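PDB 4WJB: putative amidohydrolase/peptidase from Burkholderia cenocepacia, which probably hydrolyses non-peptide carbon-nitrogen bonds as a zinc-dependent amidohydrolase of the peptidase M20 family. Local coordinates for residues A[65-70]-A[117-122]; A[78-83]-A[88-93]; A[383-388]-A[411-416]. All blocks are in the same frame, centred on the assembly; numbering follows the deposited sequence.

Interaction 1: residues A[65-70]-A[117-122]; sequences AGCTVR and EVVRAL
Ala65 and Cys67, in the turn after helix 49-64, pack on Val119 of helix 109-124 in a small apolar contact near the edge of the zinc-binding domain. Val119 is its hub. One methyl, CG1, does all the close touching from the helix side: it lies 3.7 Å from Cys67 SG and 4.0 Å from Ala65 CB, bridging the residues on either side of Gly66 in sequence. The branch reaches them because CG1 is anti to the backbone N of Val119 (chi1 166°). Cys67 sends its sulfur to the same methyl and also packs on Ala79 of strand 77-81. Arg120 joins more loosely, with CG 4.4 Å from Ala65 CB; its extended chain carries the guanidinium on to a cation-pi contact with Trp61 in the helix that the turn ends.

The turn itself is a Schellman motif. Gly66, with positive phi, is its C-prime residue, and the helix is closed by hydrogen bonds from Cys67 N to Ala62 O and from Gly66 N to Arg63 O. The chain then leads into strand 68-71.

No hydrogen bond crosses between 65-70 and 117-122. The thiol is used here as an apolar group, and the segments meet through packing of methyl, methylene and sulfur; a polar link between the turn and the helix is made just outside the contact, where Ala65 O accepts a hydrogen bond from Asn123 ND2.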
loop_
_atom_site.group_PDB
_atom_site.type_symbol
_atom_site.label_atom_id
_atom_site.label_comp_id
_atom_site.label_asym_id
_atom_site.label_seq_id
_atom_site.Cartn_x
_atom_site.Cartn_y
_atom_site.Cartn_z
ATOM N N ALA A 65 -41.060 9.257 36.189
ATOM C CA ALA A 65 -40.176 9.139 37.344
ATOM C C ALA A 65 -40.018 10.474 38.077
ATOM O O ALA A 65 -39.135 10.629 38.922
ATOM C CB ALA A 65 -38.817 8.605 36.915
ATOM N N GLY A 66 -40.867 11.439 37.736
ATOM C CA GLY A 66 -40.933 12.693 38.465
ATOM C C GLY A 66 -39.947 13.769 38.049
ATOM O O GLY A 66 -39.809 14.780 38.735
ATOM N N CYS A 67 -39.262 13.565 36.927
ATOM C CA CYS A 67 -38.305 14.557 36.439
ATOM C C CYS A 67 -38.975 15.695 35.676
ATOM O O CYS A 67 -40.005 15.507 35.037
ATOM C CB CYS A 67 -37.262 13.904 35.532
ATOM S SG CYS A 67 -36.210 12.705 36.355
ATOM N N THR A 68 -38.367 16.874 35.740
ATOM C CA THR A 68 -38.748 17.973 34.869
ATOM C C THR A 68 -37.842 17.973 33.639
ATOM O O THR A 68 -36.620 18.092 33.756
ATOM C CB THR A 68 -38.650 19.330 35.583
ATOM O OG1 THR A 68 -39.528 19.342 36.718
ATOM C CG2 THR A 68 -39.041 20.458 34.633
ATOM N N VAL A 69 -38.441 17.836 32.461
ATOM C CA VAL A 69 -37.678 17.750 31.220
ATOM C C VAL A 69 -37.574 19.108 30.530
ATOM O O VAL A 69 -38.562 19.826 30.408
ATOM C CB VAL A 69 -38.314 16.721 30.250
ATOM C CG1 VAL A 69 -37.734 16.858 28.850
ATOM C CG2 VAL A 69 -38.113 15.305 30.780
ATOM N N ARG A 70 -36.365 19.466 30.109
ATOM C CA ARG A 70 -36.157 20.661 29.302
ATOM C C ARG A 70 -35.347 20.282 28.068
ATOM O O ARG A 70 -34.641 19.271 28.071
ATOM C CB ARG A 70 -35.450 21.757 30.107
ATOM C CG ARG A 70 -34.012 21.442 30.466
ATOM C CD ARG A 70 -33.421 22.489 31.410
ATOM N NE ARG A 70 -31.989 22.288 31.617
ATOM C CZ ARG A 70 -31.468 21.455 32.515
ATOM N NH1 ARG A 70 -32.263 20.733 33.299
ATOM N NH2 ARG A 70 -30.150 21.340 32.628
ATOM N N GLU A 117 -32.074 4.853 35.316
ATOM C CA GLU A 117 -32.145 3.874 36.392
ATOM C C GLU A 117 -31.666 4.481 37.708
ATOM O O GLU A 117 -32.191 4.156 38.771
ATOM C CB GLU A 117 -31.333 2.624 36.045
ATOM C CG GLU A 117 -31.120 1.661 37.210
ATOM C CD GLU A 117 -32.417 1.182 37.864
ATOM O OE1 GLU A 117 -33.458 1.105 37.179
ATOM O OE2 GLU A 117 -32.384 0.870 39.075
ATOM N N VAL A 118 -30.685 5.375 37.631
ATOM C CA VAL A 118 -30.203 6.074 38.818
ATOM C C VAL A 118 -31.333 6.890 39.444
ATOM O O VAL A 118 -31.526 6.866 40.665
ATOM C CB VAL A 118 -29.000 6.993 38.487
ATOM C CG1 VAL A 118 -28.725 7.969 39.624
ATOM C CG2 VAL A 118 -27.759 6.149 38.209
ATOM N N VAL A 119 -32.090 7.588 38.603
ATOM C CA VAL A 119 -33.223 8.372 39.080
ATOM C C VAL A 119 -34.269 7.470 39.729
ATOM O O VAL A 119 -34.719 7.730 40.845
ATOM C CB VAL A 119 -33.873 9.179 37.940
ATOM C CG1 VAL A 119 -35.240 9.720 38.377
ATOM C CG2 VAL A 119 -32.956 10.312 37.517
ATOM N N ARG A 120 -34.637 6.399 39.031
ATOM C CA ARG A 120 -35.602 5.439 39.557
ATOM C C ARG A 120 -35.142 4.824 40.877
ATOM O O ARG A 120 -35.952 4.633 41.787
ATOM C CB ARG A 120 -35.864 4.335 38.535
ATOM C CG ARG A 120 -36.667 4.788 37.331
ATOM C CD ARG A 120 -36.703 3.701 36.263
ATOM N NE ARG A 120 -37.638 4.024 35.189
ATOM C CZ ARG A 120 -37.852 3.250 34.131
ATOM N NH1 ARG A 120 -37.189 2.108 33.998
ATOM N NH2 ARG A 120 -38.731 3.617 33.210
ATOM N N ALA A 121 -33.849 4.526 40.984
ATOM C CA ALA A 121 -33.310 3.898 42.190
ATOM C C ALA A 121 -33.329 4.864 43.369
ATOM O O ALA A 121 -33.611 4.467 44.496
ATOM C CB ALA A 121 -31.897 3.395 41.947
ATOM N N LEU A 122 -33.017 6.128 43.105
ATOM C CA LEU A 122 -33.100 7.159 44.132
ATOM C C LEU A 122 -34.547 7.335 44.600
ATOM O O LEU A 122 -34.804 7.521 45.789
ATOM C CB LEU A 122 -32.533 8.482 43.610
ATOM C CG LEU A 122 -31.014 8.517 43.432
ATOM C CD1 LEU A 122 -30.580 9.784 42.706
ATOM C CD2 LEU A 122 -30.320 8.393 44.785
#

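Interaction 2: residues A[78-83]-A[88-93]; sequences FARRAG and AAPVMT. With EDO (1,2-ethanediol), chain I; SO4 (sulfate ion), chain F.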
loop_
_atom_site.group_PDB
_atom_site.type_symbol
_atom_site.label_atom_id
_atom_site.label_comp_id
_atom_site.label_asym_id
_atom_site.label_seq_id
_atom_site.Cartn_x
_atom_site.Cartn_y
_atom_site.Cartn_z
ATOM N N PHE A 78 -32.676 17.218 28.735
ATOM C CA PHE A 78 -32.269 17.145 30.136
ATOM C C PHE A 78 -33.458 16.786 31.015
ATOM O O PHE A 78 -34.439 17.522 31.063
ATOM C CB PHE A 78 -31.677 18.477 30.622
ATOM C CG PHE A 78 -30.531 18.979 29.800
ATOM C CD1 PHE A 78 -30.760 19.750 28.670
ATOM C CD2 PHE A 78 -29.223 18.697 30.163
ATOM C CE1 PHE A 78 -29.704 20.226 27.911
ATOM C CE2 PHE A 78 -28.164 19.165 29.407
ATOM C CZ PHE A 78 -28.407 19.931 28.277
ATOM N N ALA A 79 -33.368 15.655 31.705
ATOM C CA ALA A 79 -34.392 15.267 32.668
ATOM C C ALA A 79 -33.887 15.560 34.068
ATOM O O ALA A 79 -32.923 14.945 34.514
ATOM C CB ALA A 79 -34.734 13.799 32.523
ATOM N N ARG A 80 -34.530 16.486 34.772
ATOM C CA ARG A 80 -34.004 16.894 36.066
ATOM C C ARG A 80 -34.766 16.303 37.242
ATOM O O ARG A 80 -35.970 16.508 37.380
ATOM C CB ARG A 80 -33.996 18.421 36.195
ATOM C CG ARG A 80 -33.634 18.898 37.602
ATOM C CD ARG A 80 -33.218 20.362 37.621
ATOM N NE ARG A 80 -31.957 20.575 36.910
ATOM C CZ ARG A 80 -31.218 21.674 37.014
ATOM N NH1 ARG A 80 -31.603 22.668 37.811
ATOM N NH2 ARG A 80 -30.085 21.778 36.333
ATOM N N ARG A 81 -34.044 15.578 38.089
ATOM C CA ARG A 81 -34.572 15.137 39.371
ATOM C C ARG A 81 -34.263 16.217 40.403
ATOM O O ARG A 81 -33.096 16.540 40.633
ATOM C CB ARG A 81 -33.960 13.793 39.788
ATOM C CG ARG A 81 -34.608 13.186 41.026
ATOM C CD ARG A 81 -33.906 11.903 41.473
ATOM N NE ARG A 81 -34.657 11.222 42.528
ATOM C CZ ARG A 81 -34.474 11.410 43.832
ATOM N NH1 ARG A 81 -33.555 12.265 44.266
ATOM N NH2 ARG A 81 -35.218 10.741 44.708
ATOM N N ALA A 82 -35.307 16.780 41.012
ATOM C CA ALA A 82 -35.156 17.903 41.932
ATOM C C ALA A 82 -34.150 17.624 43.051
ATOM O O ALA A 82 -33.972 16.482 43.475
ATOM C CB ALA A 82 -36.511 18.281 42.530
ATOM N N GLY A 83 -33.483 18.679 43.505
ATOM C CA GLY A 83 -32.636 18.604 44.682
ATOM C C GLY A 83 -33.200 19.506 45.762
ATOM O O GLY A 83 -34.112 20.287 45.495
ATOM N N ALA A 88 -28.972 25.119 43.033
ATOM C CA ALA A 88 -27.625 24.555 43.114
ATOM C C ALA A 88 -27.161 24.006 41.763
ATOM O O ALA A 88 -27.970 23.522 40.973
ATOM C CB ALA A 88 -27.571 23.458 44.169
ATOM N N ALA A 89 -25.859 24.091 41.500
ATOM C CA ALA A 89 -25.288 23.492 40.300
ATOM C C ALA A 89 -25.587 21.998 40.280
ATOM O O ALA A 89 -25.404 21.307 41.285
ATOM C CB ALA A 89 -23.783 23.741 40.233
ATOM N N PRO A 90 -26.072 21.495 39.139
ATOM C CA PRO A 90 -26.511 20.102 39.070
ATOM C C PRO A 90 -25.368 19.110 38.917
ATOM O O PRO A 90 -24.271 19.461 38.465
ATOM C CB PRO A 90 -27.389 20.086 37.819
ATOM C CG PRO A 90 -26.749 21.107 36.937
ATOM C CD PRO A 90 -26.330 22.213 37.880
ATOM N N VAL A 91 -25.637 17.870 39.308
ATOM C CA VAL A 91 -24.831 16.746 38.871
ATOM C C VAL A 91 -25.493 16.200 37.615
ATOM O O VAL A 91 -26.704 15.977 37.600
ATOM C CB VAL A 91 -24.714 15.653 39.948
ATOM C CG1 VAL A 91 -23.984 14.427 39.383
ATOM C CG2 VAL A 91 -23.977 16.198 41.162
ATOM N N MET A 92 -24.709 16.007 36.560
ATOM C CA MET A 92 -25.251 15.592 35.270
ATOM C C MET A 92 -24.711 14.223 34.881
ATOM O O MET A 92 -23.558 13.905 35.150
ATOM C CB MET A 92 -24.917 16.625 34.183
ATOM C CG MET A 92 -25.417 16.256 32.776
ATOM S SD MET A 92 -25.306 17.605 31.567
ATOM C CE MET A 92 -23.551 17.984 31.628
ATOM N N THR A 93 -25.557 13.406 34.268
ATOM C CA THR A 93 -25.114 12.126 33.747
ATOM C C THR A 93 -25.917 11.787 32.507
ATOM O O THR A 93 -27.051 12.220 32.355
ATOM C CB THR A 93 -25.243 10.993 34.792
ATOM O OG1 THR A 93 -24.615 9.806 34.292
ATOM C CG2 THR A 93 -26.702 10.700 35.118
HETATM C C1 EDO I . -28.976 25.014 35.443
HETATM O O1 EDO I . -29.070 24.175 36.602
HETATM C C2 EDO I . -30.223 24.862 34.580
HETATM O O2 EDO I . -30.013 25.559 33.347
HETATM S S SO4 F . -23.433 25.518 44.560
HETATM O O1 SO4 F . -21.998 25.375 44.335
HETATM O O2 SO4 F . -24.082 25.919 43.317
HETATM O O3 SO4 F . -23.993 24.257 45.025
HETATM O O4 SO4 F . -23.688 26.519 45.595
HETATM O O HOH W 1 -29.927 24.522 39.317
#
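Ala88 and Arg80 meet through a water, which donates to Ala88 O (2.8 Å) and accepts from Arg80 NH1 (2.9 Å). The same water is hydrogen-bonded to O1 of an ethanediol, probably left from crystallisation. Ethanediol O1 lies at the edge of the guanidinium, near its plane, and accepts a fairly straight hydrogen bond from Arg80 NH2 (2.6 Å, 162°) and a weak one from NH1. At Ala89 the backbone N donates to O2 of a sulfate ion, also probably from the crystallisation liquor, which Arg85 binds too. Pro90 brings its ring obliquely against the arginine, CG lying 3.5 Å from Arg80 NH2. A bend at chi3 (-67°) swings the Arg80 guanidinium to this ring and to ethanediol O1. Arg80 NE is salt-bridged to Asp134.

Asp134 belongs to strand 133-138, which lies between strands 77-81 and 91-96, antiparallel to the first and parallel to the second. The two segments therefore meet across an intervening strand of the catalytic-domain sheet, by side chains and solvent. Val91 turns to helix 403-421. Met92 makes a Met-aromatic contact: its SD approaches the edge of the Phe78 ring in the ring plane, 3.9 Å from Phe78 CE2, beside Val136 of the middle strand.

Interaction 3: residues A[383-388]-A[411-416]; sequences GMIFVP and DVLLRA
Ile385 packs against the backbone of helix 403-421 at Leu413 as well as against its side chains. Its CD1 lies 3.6 Å from Leu413 CA and 3.8 Å from Leu413 N, so the methyl sits close on the helix surface. The torsions explain the reach: CG1 is anti to the carbonyl carbon (chi1 -55°), and chi2 of 161° carries CD1 onward in an extended chain.

Branched side chains complete the apolar packing. Val412 offers its CG1, which lies 3.8 Å from Ile385 CD1 and 4.0 Å from Ile385 CG2 and so touches the tip and the short branch of the isoleucine together. Leu413 adds its CD1, 3.9 Å from Ile385 CD1. The neighbouring helix residues thus hold one methyl between them.

This is helix-on-sheet packing in the zinc-binding domain of an M20-family enzyme, in which helices flank a central sheet. Strand 382-387 runs parallel to strand 198-204, and the backbone of Ile385 is hydrogen-bonded to Glu201 and His203, the latter a zinc ligand. The Ile385 side chain is about 7 Å from that of His203 and about 13 Å from the bound zinc.

Polar bonding between the two segments is absent, and the main-chain bonds of 411-416 stay within the helix, Arg415 N to Asp411 O and Ala416 N to Val412 O. Outside the pair, Val351 of helix 345-357 also packs on Ile385, and Ala354 on Val412.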
loop_
_atom_site.group_PDB
_atom_site.type_symbol
_atom_site.label_atom_id
_atom_site.label_comp_id
_atom_site.label_asym_id
_atom_site.label_seq_id
_atom_site.Cartn_x
_atom_site.Cartn_y
_atom_site.Cartn_z
ATOM N N GLY A 383 -16.093 12.799 34.865
ATOM C CA GLY A 383 -15.472 11.486 34.875
ATOM C C GLY A 383 -16.258 10.498 34.025
ATOM O O GLY A 383 -17.386 10.779 33.606
ATOM N N MET A 384 -15.665 9.338 33.763
ATOM C CA MET A 384 -16.357 8.298 33.009
ATOM C C MET A 384 -16.255 6.946 33.710
ATOM O O MET A 384 -15.335 6.698 34.493
ATOM C CB MET A 384 -15.802 8.184 31.584
ATOM C CG MET A 384 -16.061 9.390 30.689
ATOM S SD MET A 384 -15.776 9.026 28.933
ATOM C CE MET A 384 -17.301 8.185 28.500
ATOM N N ILE A 385 -17.218 6.083 33.415
ATOM C CA ILE A 385 -17.274 4.728 33.941
ATOM C C ILE A 385 -17.425 3.759 32.773
ATOM O O ILE A 385 -18.368 3.887 31.985
ATOM C CB ILE A 385 -18.458 4.546 34.915
ATOM C CG1 ILE A 385 -18.397 5.581 36.040
ATOM C CG2 ILE A 385 -18.471 3.126 35.478
ATOM C CD1 ILE A 385 -19.731 5.780 36.770
ATOM N N PHE A 386 -16.493 2.816 32.646
ATOM C CA PHE A 386 -16.559 1.795 31.601
ATOM C C PHE A 386 -17.029 0.453 32.152
ATOM O O PHE A 386 -16.703 0.086 33.280
ATOM C CB PHE A 386 -15.192 1.597 30.928
ATOM C CG PHE A 386 -14.876 2.601 29.848
ATOM C CD1 PHE A 386 -15.765 3.616 29.535
ATOM C CD2 PHE A 386 -13.680 2.526 29.151
ATOM C CE1 PHE A 386 -15.470 4.538 28.545
ATOM C CE2 PHE A 386 -13.379 3.445 28.155
ATOM C CZ PHE A 386 -14.277 4.452 27.854
ATOM N N VAL A 387 -17.800 -0.270 31.345
ATOM C CA VAL A 387 -18.041 -1.695 31.558
ATOM C C VAL A 387 -17.423 -2.441 30.375
ATOM O O VAL A 387 -17.184 -1.838 29.327
ATOM C CB VAL A 387 -19.543 -2.034 31.669
ATOM C CG1 VAL A 387 -20.149 -1.399 32.914
ATOM C CG2 VAL A 387 -20.286 -1.612 30.407
ATOM N N PRO A 388 -17.155 -3.750 30.530
ATOM C CA PRO A 388 -16.553 -4.454 29.395
ATOM C C PRO A 388 -17.569 -4.686 28.285
ATOM O O PRO A 388 -18.766 -4.492 28.492
ATOM C CB PRO A 388 -16.099 -5.796 30.000
ATOM C CG PRO A 388 -16.291 -5.661 31.502
ATOM C CD PRO A 388 -17.358 -4.642 31.685
ATOM N N ASP A 411 -24.717 0.518 38.955
ATOM C CA ASP A 411 -24.534 0.616 40.400
ATOM C C ASP A 411 -23.424 1.607 40.759
ATOM O O ASP A 411 -23.565 2.392 41.699
ATOM C CB ASP A 411 -24.223 -0.757 40.997
ATOM C CG ASP A 411 -25.417 -1.375 41.699
ATOM O OD1 ASP A 411 -26.247 -0.622 42.253
ATOM O OD2 ASP A 411 -25.517 -2.618 41.708
ATOM N N VAL A 412 -22.326 1.562 40.006
ATOM C CA VAL A 412 -21.225 2.502 40.197
ATOM C C VAL A 412 -21.682 3.933 39.889
ATOM O O VAL A 412 -21.382 4.859 40.644
ATOM C CB VAL A 412 -20.006 2.137 39.312
ATOM C CG1 VAL A 412 -18.933 3.215 39.402
ATOM C CG2 VAL A 412 -19.440 0.778 39.723
ATOM N N LEU A 413 -22.418 4.107 38.791
ATOM C CA LEU A 413 -22.964 5.418 38.425
ATOM C C LEU A 413 -23.881 5.961 39.520
ATOM O O LEU A 413 -23.818 7.139 39.875
ATOM C CB LEU A 413 -23.747 5.349 37.108
ATOM C CG LEU A 413 -24.312 6.716 36.685
ATOM C CD1 LEU A 413 -23.164 7.647 36.277
ATOM C CD2 LEU A 413 -25.345 6.612 35.570
ATOM N N LEU A 414 -24.741 5.092 40.036
ATOM C CA LEU A 414 -25.644 5.459 41.122
ATOM C C LEU A 414 -24.882 6.013 42.323
ATOM O O LEU A 414 -25.218 7.076 42.837
ATOM C CB LEU A 414 -26.484 4.252 41.542
ATOM C CG LEU A 414 -27.300 4.409 42.830
ATOM C CD1 LEU A 414 -28.296 5.566 42.728
ATOM C CD2 LEU A 414 -28.011 3.107 43.190
ATOM N N ARG A 415 -23.848 5.303 42.763
ATOM C CA ARG A 415 -23.102 5.729 43.945
ATOM C C ARG A 415 -22.276 6.980 43.691
ATOM O O ARG A 415 -22.161 7.836 44.560
ATOM C CB ARG A 415 -22.201 4.599 44.444
ATOM C CG ARG A 415 -22.970 3.348 44.806
ATOM C CD ARG A 415 -23.328 3.333 46.287
ATOM N NE ARG A 415 -22.335 2.582 47.052
ATOM C CZ ARG A 415 -22.576 1.426 47.669
ATOM N NH1 ARG A 415 -21.598 0.814 48.319
ATOM N NH2 ARG A 415 -23.791 0.882 47.648
ATOM N N ALA A 416 -21.684 7.071 42.502
ATOM C CA ALA A 416 -20.923 8.252 42.114
ATOM C C ALA A 416 -21.810 9.497 42.068
ATOM O O ALA A 416 -21.464 10.540 42.629
ATOM C CB ALA A 416 -20.252 8.029 40.761
#

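All three contacts lie on the same side of the chain's centre, in the zinc-binding domain, and reach strands of its sheet. Along the chain, interaction 2 is nested inside the loop closed by interaction 1, and interaction 3 follows both. Interactions 1 and 2 have centres about 9 Å apart, linked by pairing of strands 68-71 and 77-81; the centre of interaction 3 is about 17 Å from each. Helices 109-124 and 403-421 pack together on one face, where Val118 meets Leu413 and Leu414, linking interaction 1 to strand 382-387, which pairs with strand 198-204 carrying the zinc ligand His203. Interaction 2 joins strands 77-81 and 91-96 on the other face, though Thr93 touches Leu413.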